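Local atomic coordinates of transcriptional activator of comK gene (Bacillus halodurans, PDB entry 2HQB), a protein that is probably a membrane-anchored lipoprotein of the BMP family, related to substrate-binding proteins, and is thought to activate comK transcription. Residues Asn65-Ser79 against Val88-Ile102. Numbering follows the deposited sequence.
Sequences NLIFGHGHAFAEYFS and VHFVSFNGEVKGENI
Phe78 lies against Phe90 and Ser92, where helix 73-79 packs on strand 89-93. With strand 66-69 they form a beta-alpha-beta unit of a parallel sheet, as expected for a periplasmic-binding-protein fold. Strands 66-69 and 89-93 run parallel, their axes 18° apart. His89 N donates a hydrogen bond to Asn65 O, and Ile67 N to His89 O; Val91 N and Phe93 N donate in turn to Ile67 O and Gly69 O.

Phe78 can be followed outward from the helix. Its CB meets Ile102 CD1 at 3.6 Å. CG is anti to the carbonyl carbon (chi1 -68°), which sets the ring between the helix and the strands. CG and CD1 rest on Phe90 CB. CD2 meets Phe90 CD2 at 3.6 Å. Phe90 CD2 sits over one face of the Phe78 ring, toward its rim, while Phe74 O lies over the opposite face. The two phenyl rings are inclined at 52°. CE2 also meets Phe90 CD2. CE1, at the ring edge, points at Val91 O, with CZ farther from it. Leu11 and Ile56 also touch this ring. Cutting it back to an alanine is likely to open a gap between helix and sheet and take from Phe90 CD2 the face it packs on.

On the other face of the sheet, Val91 CG2 lies over the Phe68 ring in a CH-pi contact. His70 turns its ring edge to the face of Phe93. Back on the helix side, Ser92 OG accepts a hydrogen bond from Gly95 N in an ST motif, and Ala75 CB sits 3.3 Å from Ser92 OG.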
ATOM      1  N   ASN A  65     -25.522  -0.740  -3.656  1.00 51.20           N
ATOM      2  CA  ASN A  65     -25.811   0.029  -2.468  1.00 50.76           C
ATOM      3  C   ASN A  65     -24.502   0.338  -1.747  1.00 50.06           C
ATOM      4  O   ASN A  65     -24.504   1.140  -0.832  1.00 50.45           O
ATOM      5  CB  ASN A  65     -26.815  -0.724  -1.564  1.00 52.49           C
ATOM      6  CG  ASN A  65     -26.195  -1.925  -0.848  1.00 54.03           C
ATOM      7  OD1 ASN A  65     -25.587  -2.798  -1.463  1.00 65.00           O
ATOM      8  ND2 ASN A  65     -26.352  -1.965   0.456  1.00 48.52           N
ATOM      9  N   LEU A  66     -23.403  -0.315  -2.144  1.00 47.72           N
ATOM     10  CA  LEU A  66     -22.071  -0.053  -1.567  1.00 46.75           C
ATOM     11  C   LEU A  66     -21.103   0.307  -2.719  1.00 47.78           C
ATOM     12  O   LEU A  66     -20.831  -0.516  -3.597  1.00 49.96           O
ATOM     13  CB  LEU A  66     -21.530  -1.266  -0.821  1.00 35.22           C
ATOM     14  CG  LEU A  66     -20.201  -1.016  -0.093  1.00 32.00           C
ATOM     15  CD1 LEU A  66     -20.385   0.039   0.992  1.00 26.45           C
ATOM     16  CD2 LEU A  66     -19.709  -2.307   0.533  1.00 29.69           C
ATOM     17  N   ILE A  67     -20.593   1.533  -2.715  1.00 41.64           N
ATOM     18  CA  ILE A  67     -19.701   1.992  -3.777  1.00 41.78           C
ATOM     19  C   ILE A  67     -18.273   2.353  -3.338  1.00 45.22           C
ATOM     20  O   ILE A  67     -18.081   3.206  -2.470  1.00 44.31           O
ATOM     21  CB  ILE A  67     -20.317   3.219  -4.461  1.00 41.44           C
ATOM     22  CG1 ILE A  67     -21.438   2.768  -5.382  1.00 39.65           C
ATOM     23  CG2 ILE A  67     -19.265   4.003  -5.233  1.00 50.24           C
ATOM     24  CD1 ILE A  67     -22.158   3.925  -6.028  1.00 31.30           C
ATOM     25  N   PHE A  68     -17.274   1.702  -3.938  1.00 46.38           N
ATOM     26  CA  PHE A  68     -15.866   2.006  -3.626  1.00 44.11           C
ATOM     27  C   PHE A  68     -15.250   2.925  -4.680  1.00 43.46           C
ATOM     28  O   PHE A  68     -15.656   2.930  -5.847  1.00 44.68           O
ATOM     29  CB  PHE A  68     -15.017   0.755  -3.560  1.00 34.43           C
ATOM     30  CG  PHE A  68     -15.234  -0.068  -2.337  1.00 33.68           C
ATOM     31  CD1 PHE A  68     -16.142  -1.113  -2.341  1.00 34.87           C
ATOM     32  CD2 PHE A  68     -14.457   0.141  -1.202  1.00 45.33           C
ATOM     33  CE1 PHE A  68     -16.266  -1.937  -1.259  1.00 34.61           C
ATOM     34  CE2 PHE A  68     -14.576  -0.683  -0.092  1.00 37.70           C
ATOM     35  CZ  PHE A  68     -15.480  -1.727  -0.127  1.00 42.71           C
ATOM     36  N   GLY A  69     -14.280   3.715  -4.240  1.00 44.40           N
ATOM     37  CA  GLY A  69     -13.581   4.658  -5.114  1.00 46.64           C
ATOM     38  C   GLY A  69     -12.107   4.429  -4.846  1.00 42.86           C
ATOM     39  O   GLY A  69     -11.608   4.706  -3.753  1.00 40.75           O
ATOM     40  N   HIS A  70     -11.395   3.914  -5.833  1.00 34.78           N
ATOM     41  CA  HIS A  70     -10.015   3.615  -5.586  1.00 34.31           C
ATOM     42  C   HIS A  70      -9.119   4.796  -5.846  1.00 42.43           C
ATOM     43  O   HIS A  70      -8.686   5.048  -6.975  1.00 52.29           O
ATOM     44  CB  HIS A  70      -9.583   2.431  -6.409  1.00 26.50           C
ATOM     45  CG  HIS A  70      -8.433   1.716  -5.811  1.00 33.74           C
ATOM     46  ND1 HIS A  70      -8.421   1.319  -4.486  1.00 38.05           N
ATOM     47  CD2 HIS A  70      -7.259   1.315  -6.342  1.00 24.96           C
ATOM     48  CE1 HIS A  70      -7.286   0.693  -4.230  1.00 29.52           C
ATOM     49  NE2 HIS A  70      -6.562   0.676  -5.337  1.00 45.81           N
ATOM     50  N   GLY A  71      -8.830   5.524  -4.789  1.00 31.67           N
ATOM     51  CA  GLY A  71      -8.012   6.668  -4.982  1.00 33.55           C
ATOM     52  C   GLY A  71      -8.469   7.838  -4.170  1.00 34.43           C
ATOM     53  O   GLY A  71      -9.617   7.926  -3.785  1.00 41.27           O
ATOM     54  N   HIS A  72      -7.547   8.748  -3.927  1.00 36.66           N
ATOM     55  CA  HIS A  72      -7.802   9.919  -3.120  1.00 41.74           C
ATOM     56  C   HIS A  72      -8.868  10.903  -3.624  1.00 41.70           C
ATOM     57  O   HIS A  72      -9.490  11.624  -2.829  1.00 44.66           O
ATOM     58  CB  HIS A  72      -6.474  10.639  -2.948  1.00 42.75           C
ATOM     59  CG  HIS A  72      -6.607  12.090  -2.634  1.00 49.06           C
ATOM     60  ND1 HIS A  72      -6.667  12.573  -1.338  1.00 58.73           N
ATOM     61  CD2 HIS A  72      -6.736  13.167  -3.447  1.00 50.21           C
ATOM     62  CE1 HIS A  72      -6.828  13.884  -1.368  1.00 55.87           C
ATOM     63  NE2 HIS A  72      -6.877  14.270  -2.635  1.00 65.39           N
ATOM     64  N   ALA A  73      -9.089  10.930  -4.932  1.00 37.02           N
ATOM     65  CA  ALA A  73     -10.029  11.887  -5.490  1.00 38.03           C
ATOM     66  C   ALA A  73     -11.486  11.500  -5.440  1.00 42.42           C
ATOM     67  O   ALA A  73     -12.370  12.326  -5.658  1.00 44.77           O
ATOM     68  CB  ALA A  73      -9.652  12.156  -6.872  1.00 33.54           C
ATOM     69  N   PHE A  74     -11.709  10.220  -5.203  1.00 45.46           N
ATOM     70  CA  PHE A  74     -13.040   9.674  -5.110  1.00 49.99           C
ATOM     71  C   PHE A  74     -13.719  10.143  -3.829  1.00 51.49           C
ATOM     72  O   PHE A  74     -14.956  10.192  -3.742  1.00 49.74           O
ATOM     73  CB  PHE A  74     -12.951   8.145  -5.200  1.00 44.83           C
ATOM     74  CG  PHE A  74     -12.610   7.673  -6.575  1.00 49.82           C
ATOM     75  CD1 PHE A  74     -11.336   7.219  -6.878  1.00 42.17           C
ATOM     76  CD2 PHE A  74     -13.539   7.815  -7.614  1.00 49.17           C
ATOM     77  CE1 PHE A  74     -10.993   6.921  -8.200  1.00 54.47           C
ATOM     78  CE2 PHE A  74     -13.206   7.523  -8.942  1.00 31.22           C
ATOM     79  CZ  PHE A  74     -11.944   7.079  -9.240  1.00 47.63           C
ATOM     80  N   ALA A  75     -12.907  10.527  -2.848  1.00 45.80           N
ATOM     81  CA  ALA A  75     -13.445  10.982  -1.595  1.00 43.58           C
ATOM     82  C   ALA A  75     -14.136  12.306  -1.864  1.00 45.31           C
ATOM     83  O   ALA A  75     -15.270  12.530  -1.452  1.00 50.63           O
ATOM     84  CB  ALA A  75     -12.348  11.119  -0.595  1.00 33.86           C
ATOM     85  N   GLU A  76     -13.476  13.183  -2.590  1.00 47.98           N
ATOM     86  CA  GLU A  76     -14.094  14.466  -2.915  1.00 54.20           C
ATOM     87  C   GLU A  76     -15.321  14.244  -3.812  1.00 52.64           C
ATOM     88  O   GLU A  76     -16.340  14.918  -3.650  1.00 51.50           O
ATOM     89  CB  GLU A  76     -13.090  15.378  -3.634  1.00 65.85           C
ATOM     90  CG  GLU A  76     -13.712  16.603  -4.287  1.00 70.83           C
ATOM     91  CD  GLU A  76     -14.509  17.434  -3.293  1.00 85.27           C
ATOM     92  OE1 GLU A  76     -14.276  17.287  -2.065  1.00 78.04           O
ATOM     93  OE2 GLU A  76     -15.356  18.243  -3.743  1.00 88.75           O
ATOM     94  N   TYR A  77     -15.198  13.316  -4.762  1.00 48.88           N
ATOM     95  CA  TYR A  77     -16.283  12.981  -5.679  1.00 50.77           C
ATOM     96  C   TYR A  77     -17.507  12.508  -4.882  1.00 53.89           C
ATOM     97  O   TYR A  77     -18.632  12.914  -5.160  1.00 56.08           O
ATOM     98  CB  TYR A  77     -15.883  11.836  -6.600  1.00 48.64           C
ATOM     99  CG  TYR A  77     -14.788  12.091  -7.612  1.00 48.28           C
ATOM    100  CD1 TYR A  77     -14.109  11.023  -8.182  1.00 41.66           C
ATOM    101  CD2 TYR A  77     -14.459  13.369  -8.037  1.00 43.70           C
ATOM    102  CE1 TYR A  77     -13.147  11.215  -9.140  1.00 48.33           C
ATOM    103  CE2 TYR A  77     -13.475  13.566  -9.014  1.00 39.27           C
ATOM    104  CZ  TYR A  77     -12.831  12.481  -9.554  1.00 46.00           C
ATOM    105  OH  TYR A  77     -11.881  12.630 -10.527  1.00 50.83           O
ATOM    106  N   PHE A  78     -17.274  11.633  -3.906  1.00 49.99           N
ATOM    107  CA  PHE A  78     -18.345  11.091  -3.087  1.00 50.70           C
ATOM    108  C   PHE A  78     -18.915  12.132  -2.144  1.00 56.18           C
ATOM    109  O   PHE A  78     -20.090  12.074  -1.770  1.00 58.01           O
ATOM    110  CB  PHE A  78     -17.840   9.915  -2.246  1.00 42.46           C
ATOM    111  CG  PHE A  78     -17.472   8.713  -3.040  1.00 27.81           C
ATOM    112  CD1 PHE A  78     -16.672   7.737  -2.495  1.00 34.76           C
ATOM    113  CD2 PHE A  78     -17.924   8.552  -4.330  1.00 27.65           C
ATOM    114  CE1 PHE A  78     -16.322   6.609  -3.221  1.00 33.99           C
ATOM    115  CE2 PHE A  78     -17.585   7.440  -5.066  1.00 26.99           C
ATOM    116  CZ  PHE A  78     -16.783   6.465  -4.513  1.00 37.38           C
ATOM    117  N   SER A  79     -18.085  13.084  -1.750  1.00 56.92           N
ATOM    118  CA  SER A  79     -18.550  14.086  -0.812  1.00 59.66           C
ATOM    119  C   SER A  79     -19.556  15.050  -1.402  1.00 58.49           C
ATOM    120  O   SER A  79     -20.429  15.567  -0.700  1.00 63.11           O
ATOM    121  CB  SER A  79     -17.370  14.860  -0.254  1.00 55.64           C
ATOM    122  OG  SER A  79     -16.593  14.010   0.565  1.00 70.13           O
ATOM    123  N   VAL A  88     -27.324   4.636   0.166  1.00 60.74           N
ATOM    124  CA  VAL A  88     -26.076   4.123  -0.418  1.00 50.33           C
ATOM    125  C   VAL A  88     -24.865   4.576   0.377  1.00 51.18           C
ATOM    126  O   VAL A  88     -24.758   5.749   0.725  1.00 55.00           O
ATOM    127  CB  VAL A  88     -25.941   4.670  -1.832  1.00 45.10           C
ATOM    128  CG1 VAL A  88     -24.698   4.123  -2.528  1.00 44.42           C
ATOM    129  CG2 VAL A  88     -27.201   4.361  -2.579  1.00 34.32           C
ATOM    130  N   HIS A  89     -23.955   3.655   0.663  1.00 47.03           N
ATOM    131  CA  HIS A  89     -22.749   3.975   1.416  1.00 49.56           C
ATOM    132  C   HIS A  89     -21.541   4.143   0.483  1.00 51.52           C
ATOM    133  O   HIS A  89     -21.368   3.384  -0.480  1.00 50.81           O
ATOM    134  CB  HIS A  89     -22.446   2.881   2.416  1.00 51.57           C
ATOM    135  CG  HIS A  89     -21.468   3.293   3.467  1.00 61.37           C
ATOM    136  ND1 HIS A  89     -21.815   4.107   4.522  1.00 61.08           N
ATOM    137  CD2 HIS A  89     -20.155   3.011   3.623  1.00 62.63           C
ATOM    138  CE1 HIS A  89     -20.760   4.305   5.288  1.00 58.88           C
ATOM    139  NE2 HIS A  89     -19.739   3.650   4.764  1.00 64.77           N
ATOM    140  N   PHE A  90     -20.690   5.116   0.789  1.00 44.78           N
ATOM    141  CA  PHE A  90     -19.556   5.383  -0.061  1.00 43.92           C
ATOM    142  C   PHE A  90     -18.203   5.205   0.629  1.00 47.14           C
ATOM    143  O   PHE A  90     -17.932   5.848   1.633  1.00 53.63           O
ATOM    144  CB  PHE A  90     -19.665   6.805  -0.619  1.00 33.92           C
ATOM    145  CG  PHE A  90     -20.926   7.070  -1.420  1.00 43.12           C
ATOM    146  CD1 PHE A  90     -22.147   7.294  -0.791  1.00 39.08           C
ATOM    147  CD2 PHE A  90     -20.882   7.128  -2.825  1.00 56.48           C
ATOM    148  CE1 PHE A  90     -23.301   7.571  -1.544  1.00 40.21           C
ATOM    149  CE2 PHE A  90     -22.043   7.409  -3.597  1.00 47.92           C
ATOM    150  CZ  PHE A  90     -23.247   7.628  -2.946  1.00 48.00           C
ATOM    151  N   VAL A  91     -17.354   4.330   0.101  1.00 42.47           N
ATOM    152  CA  VAL A  91     -16.029   4.143   0.671  1.00 42.46           C
ATOM    153  C   VAL A  91     -15.010   4.685  -0.333  1.00 44.80           C
ATOM    154  O   VAL A  91     -15.133   4.475  -1.537  1.00 45.55           O
ATOM    155  CB  VAL A  91     -15.702   2.666   0.920  1.00 43.66           C
ATOM    156  CG1 VAL A  91     -14.539   2.546   1.908  1.00 50.14           C
ATOM    157  CG2 VAL A  91     -16.905   1.956   1.462  1.00 50.77           C
ATOM    158  N   SER A  92     -14.021   5.418   0.155  1.00 42.92           N
ATOM    159  CA  SER A  92     -13.001   5.948  -0.730  1.00 42.02           C
ATOM    160  C   SER A  92     -11.693   5.398  -0.226  1.00 42.99           C
ATOM    161  O   SER A  92     -11.538   5.085   0.959  1.00 45.31           O
ATOM    162  CB  SER A  92     -12.939   7.485  -0.670  1.00 47.42           C
ATOM    163  OG  SER A  92     -11.908   7.968   0.209  1.00 45.29           O
ATOM    164  N   PHE A  93     -10.742   5.242  -1.128  1.00 45.66           N
ATOM    165  CA  PHE A  93      -9.445   4.807  -0.682  1.00 45.47           C
ATOM    166  C   PHE A  93      -8.600   6.075  -0.592  1.00 47.18           C
ATOM    167  O   PHE A  93      -8.319   6.689  -1.606  1.00 47.06           O
ATOM    168  CB  PHE A  93      -8.846   3.836  -1.663  1.00 38.19           C
ATOM    169  CG  PHE A  93      -8.507   2.529  -1.051  1.00 56.98           C
ATOM    170  CD1 PHE A  93      -9.496   1.550  -0.873  1.00 61.89           C
ATOM    171  CD2 PHE A  93      -7.206   2.283  -0.583  1.00 66.37           C
ATOM    172  CE1 PHE A  93      -9.200   0.327  -0.229  1.00 76.36           C
ATOM    173  CE2 PHE A  93      -6.879   1.063   0.070  1.00 74.65           C
ATOM    174  CZ  PHE A  93      -7.880   0.079   0.249  1.00 80.30           C
ATOM    175  N   ASN A  94      -8.286   6.507   0.627  1.00 45.94           N
ATOM    176  CA  ASN A  94      -7.430   7.681   0.873  1.00 48.47           C
ATOM    177  C   ASN A  94      -7.908   9.104   0.999  1.00 53.38           C
ATOM    178  O   ASN A  94      -7.099   9.980   1.295  1.00 65.18           O
ATOM    179  CB  ASN A  94      -6.269   7.761  -0.116  1.00 31.59           C
ATOM    180  CG  ASN A  94      -5.330   6.631   0.017  1.00 38.81           C
ATOM    181  OD1 ASN A  94      -5.232   6.007   1.071  1.00 45.61           O
ATOM    182  ND2 ASN A  94      -4.611   6.343  -1.060  1.00 43.20           N
ATOM    183  N   GLY A  95      -9.156   9.417   0.766  1.00 53.41           N
ATOM    184  CA  GLY A  95      -9.455  10.835   0.940  1.00 52.40           C
ATOM    185  C   GLY A  95      -9.781  11.180   2.386  1.00 48.33           C
ATOM    186  O   GLY A  95      -9.596  10.368   3.295  1.00 45.43           O
ATOM    187  N   GLU A  96     -10.271  12.387   2.602  1.00 48.66           N
ATOM    188  CA  GLU A  96     -10.673  12.823   3.933  1.00 56.62           C
ATOM    189  C   GLU A  96     -12.194  12.933   3.785  1.00 58.54           C
ATOM    190  O   GLU A  96     -12.684  13.602   2.875  1.00 59.65           O
ATOM    191  CB  GLU A  96     -10.029  14.188   4.274  1.00 64.41           C
ATOM    192  CG  GLU A  96     -10.171  15.258   3.144  1.00 93.82           C
ATOM    193  CD  GLU A  96      -9.584  16.651   3.480  1.00107.30           C
ATOM    194  OE1 GLU A  96     -10.070  17.298   4.440  1.00114.05           O
ATOM    195  OE2 GLU A  96      -8.645  17.105   2.772  1.00104.90           O
ATOM    196  N   VAL A  97     -12.954  12.291   4.662  1.00 61.54           N
ATOM    197  CA  VAL A  97     -14.409  12.339   4.513  1.00 63.72           C
ATOM    198  C   VAL A  97     -15.183  12.574   5.833  1.00 65.45           C
ATOM    199  O   VAL A  97     -14.721  12.175   6.907  1.00 70.08           O
ATOM    200  CB  VAL A  97     -14.837  11.030   3.767  1.00 64.09           C
ATOM    201  CG1 VAL A  97     -15.623  10.083   4.667  1.00 63.06           C
ATOM    202  CG2 VAL A  97     -15.567  11.395   2.522  1.00 61.89           C
ATOM    203  N   LYS A  98     -16.322  13.267   5.769  1.00 63.48           N
ATOM    204  CA  LYS A  98     -17.134  13.517   6.976  1.00 62.72           C
ATOM    205  C   LYS A  98     -18.600  13.235   6.643  1.00 61.84           C
ATOM    206  O   LYS A  98     -19.159  13.774   5.680  1.00 61.07           O
ATOM    207  CB  LYS A  98     -17.000  14.973   7.474  1.00 62.02           C
ATOM    208  CG  LYS A  98     -18.190  15.855   7.050  1.00 81.83           C
ATOM    209  CD  LYS A  98     -17.959  17.363   7.141  1.00 85.95           C
ATOM    210  CE  LYS A  98     -19.086  18.120   6.429  1.00 81.11           C
ATOM    211  NZ  LYS A  98     -18.663  19.472   5.977  1.00 80.02           N
ATOM    212  N   GLY A  99     -19.240  12.387   7.422  1.00 61.17           N
ATOM    213  CA  GLY A  99     -20.619  12.113   7.112  1.00 64.01           C
ATOM    214  C   GLY A  99     -21.018  10.763   7.623  1.00 68.04           C
ATOM    215  O   GLY A  99     -20.245  10.072   8.298  1.00 69.40           O
ATOM    216  N   GLU A 100     -22.236  10.367   7.301  1.00 67.43           N
ATOM    217  CA  GLU A 100     -22.674   9.106   7.799  1.00 67.86           C
ATOM    218  C   GLU A 100     -22.597   7.972   6.821  1.00 66.94           C
ATOM    219  O   GLU A 100     -22.150   6.907   7.198  1.00 70.74           O
ATOM    220  CB  GLU A 100     -24.071   9.224   8.374  1.00 79.07           C
ATOM    221  CG  GLU A 100     -24.070   9.471   9.872  1.00 91.76           C
ATOM    222  CD  GLU A 100     -24.884   8.415  10.607  1.00104.75           C
ATOM    223  OE1 GLU A 100     -26.104   8.305  10.317  1.00 98.26           O
ATOM    224  OE2 GLU A 100     -24.307   7.692  11.464  1.00107.51           O
ATOM    225  N   ASN A 101     -23.003   8.150   5.572  1.00 60.50           N
ATOM    226  CA  ASN A 101     -22.916   7.021   4.639  1.00 56.40           C
ATOM    227  C   ASN A 101     -21.650   7.122   3.763  1.00 53.30           C
ATOM    228  O   ASN A 101     -21.647   6.714   2.602  1.00 50.88           O
ATOM    229  CB  ASN A 101     -24.136   7.026   3.757  1.00 43.20           C
ATOM    230  CG  ASN A 101     -24.217   8.264   2.974  1.00 35.64           C
ATOM    231  OD1 ASN A 101     -23.568   9.236   3.334  1.00 36.20           O
ATOM    232  ND2 ASN A 101     -25.004   8.266   1.897  1.00 35.38           N
ATOM    233  N   ILE A 102     -20.582   7.662   4.341  1.00 51.26           N
ATOM    234  CA  ILE A 102     -19.331   7.854   3.640  1.00 48.21           C
ATOM    235  C   ILE A 102     -18.184   7.502   4.575  1.00 45.51           C
ATOM    236  O   ILE A 102     -18.180   7.912   5.729  1.00 46.79           O
ATOM    237  CB  ILE A 102     -19.253   9.321   3.135  1.00 46.51           C
ATOM    238  CG1 ILE A 102     -18.178   9.466   2.081  1.00 42.46           C
ATOM    239  CG2 ILE A 102     -18.998  10.269   4.271  1.00 40.43           C
ATOM    240  CD1 ILE A 102     -18.428  10.700   1.188  1.00 42.89           C
TER